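Local coordinates for uncharacterized protein (Bacteroides fragilis, PDB 4FR9) that is of unknown function but is BLIP-like and belongs to a putative beta-lactamase-inhibitor-like family of the PepSY clan, at residues A[65-70]-A[94-99]; A[107-112]-A[119-124]. All blocks are in the same frame, centred on the assembly; numbering follows the deposited sequence.

Contact 1. Residues A[65-70]-A[94-99]; sequences TELNSI and VVILEY
Val94 spreads its methyls over the turn that leaves strand 60-67, in the closely packed part of a contact between two neighbouring antiparallel strands, 60-67 and 90-98, of the BLIP-like sheet. Val94 CG1 stands anti to the backbone N (chi1 -175°) and lies 4.0 Å from Leu67 CB, while Val94 CG2 packs against the Ser69–Ile70 peptide and reaches Ile70 CG2 at 3.9 Å. On the same face Leu67 lays its branched end across Ile96, Leu67 CD1 coming within 3.5 Å of Ile96 CG1 in the modelled conformer. Ile70 continues onto Leu78 and Phe81 of helix 75-83. Beneath these chains the backbones are stitched by Thr65 N to Ile96 O (2.8 Å) and Ile96 N to Thr65 O (2.9 Å), and by Leu67 N to Val94 O.

The looser side belongs to partly exposed Glu66 and Glu98. Thr65 OG1, beside the backbone N (chi1 -59°), is hydrogen-bonded at 2.7 Å to an ordered water, which donates to Glu98 OE1. On the reverse face, Glu66 folds back obliquely beside Val95 CG1. The strands are thus held together mainly by main-chain bonds; apolar packing lines the Leu67, Val94 and Ile96 face, Ile70 extends it to the helix, and one water bridges Thr65 and Glu98.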
loop_
_atom_site.group_PDB
_atom_site.type_symbol
_atom_site.label_atom_id
_atom_site.label_comp_id
_atom_site.label_asym_id
_atom_site.label_seq_id
_atom_site.Cartn_x
_atom_site.Cartn_y
_atom_site.Cartn_z
ATOM N N THR A 65 -2.299 0.436 -2.943
ATOM C CA THR A 65 -2.649 0.554 -4.354
ATOM C C THR A 65 -1.394 0.772 -5.171
ATOM O O THR A 65 -0.613 1.686 -4.877
ATOM C CB THR A 65 -3.612 1.710 -4.574
ATOM O OG1 THR A 65 -4.796 1.485 -3.798
ATOM C CG2 THR A 65 -3.973 1.852 -6.045
ATOM N N GLU A 66 -1.206 -0.029 -6.209
ATOM C CA GLU A 66 -0.088 0.150 -7.096
ATOM C C GLU A 66 -0.341 1.314 -8.078
ATOM O O GLU A 66 -1.393 1.387 -8.696
ATOM C CB GLU A 66 0.162 -1.153 -7.852
ATOM C CG GLU A 66 1.342 -1.122 -8.762
ATOM C CD GLU A 66 2.622 -0.915 -8.004
ATOM O OE1 GLU A 66 2.996 -1.795 -7.190
ATOM O OE2 GLU A 66 3.245 0.136 -8.210
ATOM N N LEU A 67 0.622 2.230 -8.168
ATOM C CA LEU A 67 0.581 3.326 -9.141
ATOM C C LEU A 67 1.657 3.045 -10.210
ATOM O O LEU A 67 2.591 2.306 -10.001
ATOM C CB LEU A 67 0.806 4.667 -8.447
ATOM C CG LEU A 67 -0.310 5.100 -7.493
ATOM C CD1 LEU A 67 0.003 6.488 -6.897
ATOM C CD2 LEU A 67 -1.741 5.042 -8.081
ATOM N N ASN A 68 1.494 3.598 -11.391
ATOM C CA ASN A 68 2.380 3.151 -12.524
ATOM C C ASN A 68 3.731 3.922 -12.508
ATOM O O ASN A 68 4.786 3.440 -12.949
ATOM C CB ASN A 68 1.695 3.309 -13.903
ATOM C CG ASN A 68 0.385 2.509 -14.033
ATOM O OD1 ASN A 68 0.233 1.432 -13.435
ATOM N ND2 ASN A 68 -0.555 3.033 -14.842
ATOM N N SER A 69 3.715 5.114 -11.924
ATOM C CA SER A 69 4.829 6.058 -12.094
ATOM C C SER A 69 4.574 7.253 -11.210
ATOM O O SER A 69 3.464 7.441 -10.716
ATOM C CB SER A 69 5.023 6.461 -13.552
ATOM O OG SER A 69 4.388 7.661 -13.928
ATOM N N ILE A 70 5.600 8.083 -11.068
ATOM C CA ILE A 70 5.436 9.342 -10.337
ATOM C C ILE A 70 4.385 10.250 -10.955
ATOM O O ILE A 70 3.844 11.108 -10.260
ATOM C CB ILE A 70 6.759 10.071 -10.063
ATOM C CG1 ILE A 70 7.443 10.522 -11.365
ATOM C CG2 ILE A 70 7.657 9.229 -9.131
ATOM C CD1 ILE A 70 8.680 11.374 -11.096
ATOM N N VAL A 94 5.986 3.036 -7.062
ATOM C CA VAL A 94 5.131 4.082 -6.525
ATOM C C VAL A 94 3.832 3.446 -6.078
ATOM O O VAL A 94 3.184 2.782 -6.886
ATOM C CB VAL A 94 4.849 5.180 -7.565
ATOM C CG1 VAL A 94 4.075 6.292 -6.920
ATOM C CG2 VAL A 94 6.151 5.711 -8.196
ATOM N N VAL A 95 3.457 3.638 -4.820
ATOM C CA VAL A 95 2.215 3.077 -4.287
ATOM C C VAL A 95 1.520 4.096 -3.408
ATOM O O VAL A 95 2.136 5.062 -2.948
ATOM C CB VAL A 95 2.418 1.733 -3.524
ATOM C CG1 VAL A 95 3.165 0.700 -4.392
ATOM C CG2 VAL A 95 3.150 1.950 -2.219
ATOM N N ILE A 96 0.254 3.832 -3.121
ATOM C CA ILE A 96 -0.524 4.534 -2.120
ATOM C C ILE A 96 -0.839 3.580 -0.977
ATOM O O ILE A 96 -1.218 2.429 -1.235
ATOM C CB ILE A 96 -1.898 5.011 -2.597
ATOM C CG1 ILE A 96 -1.809 5.568 -4.010
ATOM C CG2 ILE A 96 -2.435 6.109 -1.621
ATOM C CD1 ILE A 96 -3.145 6.070 -4.547
ATOM N N LEU A 97 -0.667 4.023 0.273
ATOM C CA LEU A 97 -1.107 3.316 1.458
ATOM C C LEU A 97 -2.193 4.121 2.112
ATOM O O LEU A 97 -2.030 5.306 2.364
ATOM C CB LEU A 97 0.053 3.085 2.413
ATOM C CG LEU A 97 1.236 2.289 1.855
ATOM C CD1 LEU A 97 2.415 2.258 2.831
ATOM C CD2 LEU A 97 0.835 0.893 1.420
ATOM N N GLU A 98 -3.339 3.478 2.365
ATOM C CA GLU A 98 -4.449 4.095 3.027
ATOM C C GLU A 98 -4.804 3.326 4.281
ATOM O O GLU A 98 -4.714 2.102 4.302
ATOM C CB GLU A 98 -5.652 4.158 2.097
ATOM C CG GLU A 98 -5.471 5.095 0.923
ATOM C CD GLU A 98 -6.612 5.025 -0.035
ATOM O OE1 GLU A 98 -6.660 4.058 -0.809
ATOM O OE2 GLU A 98 -7.467 5.947 0.021
ATOM N N TYR A 99 -5.195 4.054 5.325
ATOM C CA TYR A 99 -5.407 3.519 6.655
ATOM C C TYR A 99 -6.662 4.102 7.275
ATOM O O TYR A 99 -7.113 5.193 6.903
ATOM C CB TYR A 99 -4.264 3.939 7.546
ATOM C CG TYR A 99 -2.888 3.589 7.056
ATOM C CD1 TYR A 99 -2.168 4.466 6.256
ATOM C CD2 TYR A 99 -2.276 2.401 7.409
ATOM C CE1 TYR A 99 -0.900 4.163 5.848
ATOM C CE2 TYR A 99 -1.002 2.101 6.994
ATOM C CZ TYR A 99 -0.288 3.000 6.243
ATOM O OH TYR A 99 1.009 2.742 5.883
HETATM O O HOH W 1 -4.449 2.545 -1.362
#

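Contact 2. Residues A[107-112]-A[119-124]; sequences FVVTVE and LYFSEG
The Tyr120 ring carries the CG2 methyl of Val108 over one face, 3.6 Å above its plane and displaced toward the CD2–CE2 rim, and it also meets His129 edge-to-face. This CH-pi contact belongs to an antiparallel beta hairpin formed by strands 105-112 and 118-121. Val108 puts CG1 anti to the backbone N (chi1 -173°), which leaves CG2 beside that N and over the ring; the two side chains run side by side, pointing the same way.

Two further rings occupy the opposite face of the hairpin. The Phe107 ring takes Phe121 O and Glu123 CA at its edge, and the Phe121 ring has Phe107 O at its edge. Phe121 CE2 is 4.2 Å from Val109 CG2, an oblique approach. Helix 75-83 covers this side through Val77 and Phe81.

Phe107 and Phe121 form a hydrogen-bonded pair, as do Val109 and Leu119, so four main-chain bonds clamp the ladder. Between them, in the non-hydrogen-bonded Val108–Tyr120 pair, Val108 CA approaches Leu119 O to 3.2 Å in a CA-H...O contact. Farther along, Leu119 crosses Val111 at about a right angle, with Val111 CG2 3.9 Å from Leu119 CD1.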
loop_
_atom_site.group_PDB
_atom_site.type_symbol
_atom_site.label_atom_id
_atom_site.label_comp_id
_atom_site.label_asym_id
_atom_site.label_seq_id
_atom_site.Cartn_x
_atom_site.Cartn_y
_atom_site.Cartn_z
ATOM N N PHE A 107 1.727 8.389 0.303
ATOM C CA PHE A 107 2.237 8.025 -1.026
ATOM C C PHE A 107 3.687 7.607 -0.850
ATOM O O PHE A 107 4.481 8.364 -0.286
ATOM C CB PHE A 107 2.142 9.214 -1.961
ATOM C CG PHE A 107 0.750 9.585 -2.276
ATOM C CD1 PHE A 107 0.083 8.959 -3.343
ATOM C CD2 PHE A 107 0.062 10.495 -1.528
ATOM C CE1 PHE A 107 -1.225 9.252 -3.617
ATOM C CE2 PHE A 107 -1.279 10.794 -1.813
ATOM C CZ PHE A 107 -1.900 10.173 -2.865
ATOM N N VAL A 108 4.045 6.425 -1.348
ATOM C CA VAL A 108 5.358 5.866 -1.130
ATOM C C VAL A 108 6.068 5.749 -2.461
ATOM O O VAL A 108 5.615 5.026 -3.351
ATOM C CB VAL A 108 5.327 4.518 -0.407
ATOM C CG1 VAL A 108 6.732 4.095 -0.079
ATOM C CG2 VAL A 108 4.470 4.582 0.862
ATOM N N VAL A 109 7.174 6.458 -2.573
ATOM C CA VAL A 109 8.027 6.410 -3.752
ATOM C C VAL A 109 9.303 5.664 -3.359
ATOM O O VAL A 109 10.005 6.101 -2.445
ATOM C CB VAL A 109 8.371 7.819 -4.286
ATOM C CG1 VAL A 109 9.233 7.727 -5.571
ATOM C CG2 VAL A 109 7.126 8.604 -4.549
ATOM N N THR A 110 9.572 4.526 -4.006
ATOM C CA THR A 110 10.782 3.760 -3.759
ATOM C C THR A 110 11.829 4.186 -4.755
ATOM O O THR A 110 11.590 4.122 -5.957
ATOM C CB THR A 110 10.544 2.254 -3.904
ATOM O OG1 THR A 110 9.433 1.865 -3.101
ATOM C CG2 THR A 110 11.786 1.476 -3.565
ATOM N N VAL A 111 12.970 4.646 -4.253
ATOM C CA VAL A 111 14.061 5.158 -5.051
ATOM C C VAL A 111 15.346 4.395 -4.735
ATOM O O VAL A 111 15.528 3.882 -3.637
ATOM C CB VAL A 111 14.291 6.674 -4.858
ATOM C CG1 VAL A 111 13.215 7.491 -5.531
ATOM C CG2 VAL A 111 14.445 7.027 -3.402
ATOM N N GLU A 112 16.235 4.357 -5.713
ATOM C CA GLU A 112 17.510 3.681 -5.495
ATOM C C GLU A 112 18.683 4.456 -6.079
ATOM O O GLU A 112 18.591 5.095 -7.126
ATOM C CB GLU A 112 17.462 2.251 -6.038
ATOM C CG GLU A 112 17.421 2.185 -7.568
ATOM C CD GLU A 112 17.265 0.772 -8.143
ATOM O OE1 GLU A 112 17.125 -0.189 -7.360
ATOM O OE2 GLU A 112 17.263 0.637 -9.393
ATOM N N LEU A 119 10.277 6.559 0.344
ATOM C CA LEU A 119 9.924 7.917 0.722
ATOM C C LEU A 119 8.425 7.962 0.893
ATOM O O LEU A 119 7.678 7.701 -0.031
ATOM C CB LEU A 119 10.337 8.886 -0.381
ATOM C CG LEU A 119 11.786 8.871 -0.818
ATOM C CD1 LEU A 119 11.983 9.780 -2.024
ATOM C CD2 LEU A 119 12.690 9.265 0.344
ATOM N N TYR A 120 7.986 8.306 2.108
ATOM C CA TYR A 120 6.572 8.375 2.457
ATOM C C TYR A 120 6.162 9.834 2.492
ATOM O O TYR A 120 6.685 10.602 3.304
ATOM C CB TYR A 120 6.268 7.774 3.825
ATOM C CG TYR A 120 6.445 6.280 3.967
ATOM C CD1 TYR A 120 7.671 5.688 3.850
ATOM C CD2 TYR A 120 5.346 5.474 4.253
ATOM C CE1 TYR A 120 7.831 4.294 4.015
ATOM C CE2 TYR A 120 5.483 4.095 4.415
ATOM C CZ TYR A 120 6.706 3.522 4.263
ATOM O OH TYR A 120 6.843 2.146 4.428
ATOM N N PHE A 121 5.215 10.209 1.640
ATOM C CA PHE A 121 4.700 11.578 1.563
ATOM C C PHE A 121 3.248 11.646 2.002
ATOM O O PHE A 121 2.440 10.793 1.666
ATOM C CB PHE A 121 4.780 12.100 0.133
ATOM C CG PHE A 121 6.164 12.290 -0.388
ATOM C CD1 PHE A 121 6.844 13.470 -0.170
ATOM C CD2 PHE A 121 6.763 11.303 -1.144
ATOM C CE1 PHE A 121 8.118 13.658 -0.664
ATOM C CE2 PHE A 121 8.034 11.499 -1.663
ATOM C CZ PHE A 121 8.716 12.661 -1.425
ATOM N N SER A 122 2.918 12.735 2.694
ATOM C CA SER A 122 1.546 13.070 2.961
ATOM C C SER A 122 0.878 13.556 1.679
ATOM O O SER A 122 1.541 13.940 0.703
ATOM C CB SER A 122 1.454 14.161 4.019
ATOM O OG SER A 122 1.974 15.362 3.485
ATOM N N GLU A 123 -0.452 13.633 1.698
ATOM C CA GLU A 123 -1.261 14.158 0.577
ATOM C C GLU A 123 -0.852 15.555 0.189
ATOM O O GLU A 123 -0.913 15.938 -0.974
ATOM C CB GLU A 123 -2.738 14.222 0.984
ATOM C CG GLU A 123 -3.400 12.891 1.086
ATOM C CD GLU A 123 -4.910 13.050 1.079
ATOM O OE1 GLU A 123 -5.384 14.064 1.646
ATOM O OE2 GLU A 123 -5.596 12.196 0.472
ATOM N N GLY A 124 -0.457 16.348 1.193
ATOM C CA GLY A 124 -0.037 17.697 0.944
ATOM C C GLY A 124 1.403 17.879 0.525
ATOM O O GLY A 124 1.863 19.006 0.392
#

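Contacts 1 and 2 are consecutive steps across one antiparallel sheet: strand 90-98 of the first lies next to strand 105-112 of the second, and the contact centres are about 9 Å apart. A probable main-chain hydrogen bond joins them, Val95 O to Val108 N at 2.8 Å. Side chains of the two contacts also meet on both faces. Ile96 CG1, in the modelled conformer, meets Phe107 CE1 at 3.8 Å on the side covered by helix 75-83, whereas on the reverse side Leu97 CD1 sits 3.7 Å from Val108 CG2 and 3.9 Å from Tyr120 CE2. Contact 1 lies nearer the chain centre. Both contacts form part of the framework of the PepSY-like domain, for which no active site is established.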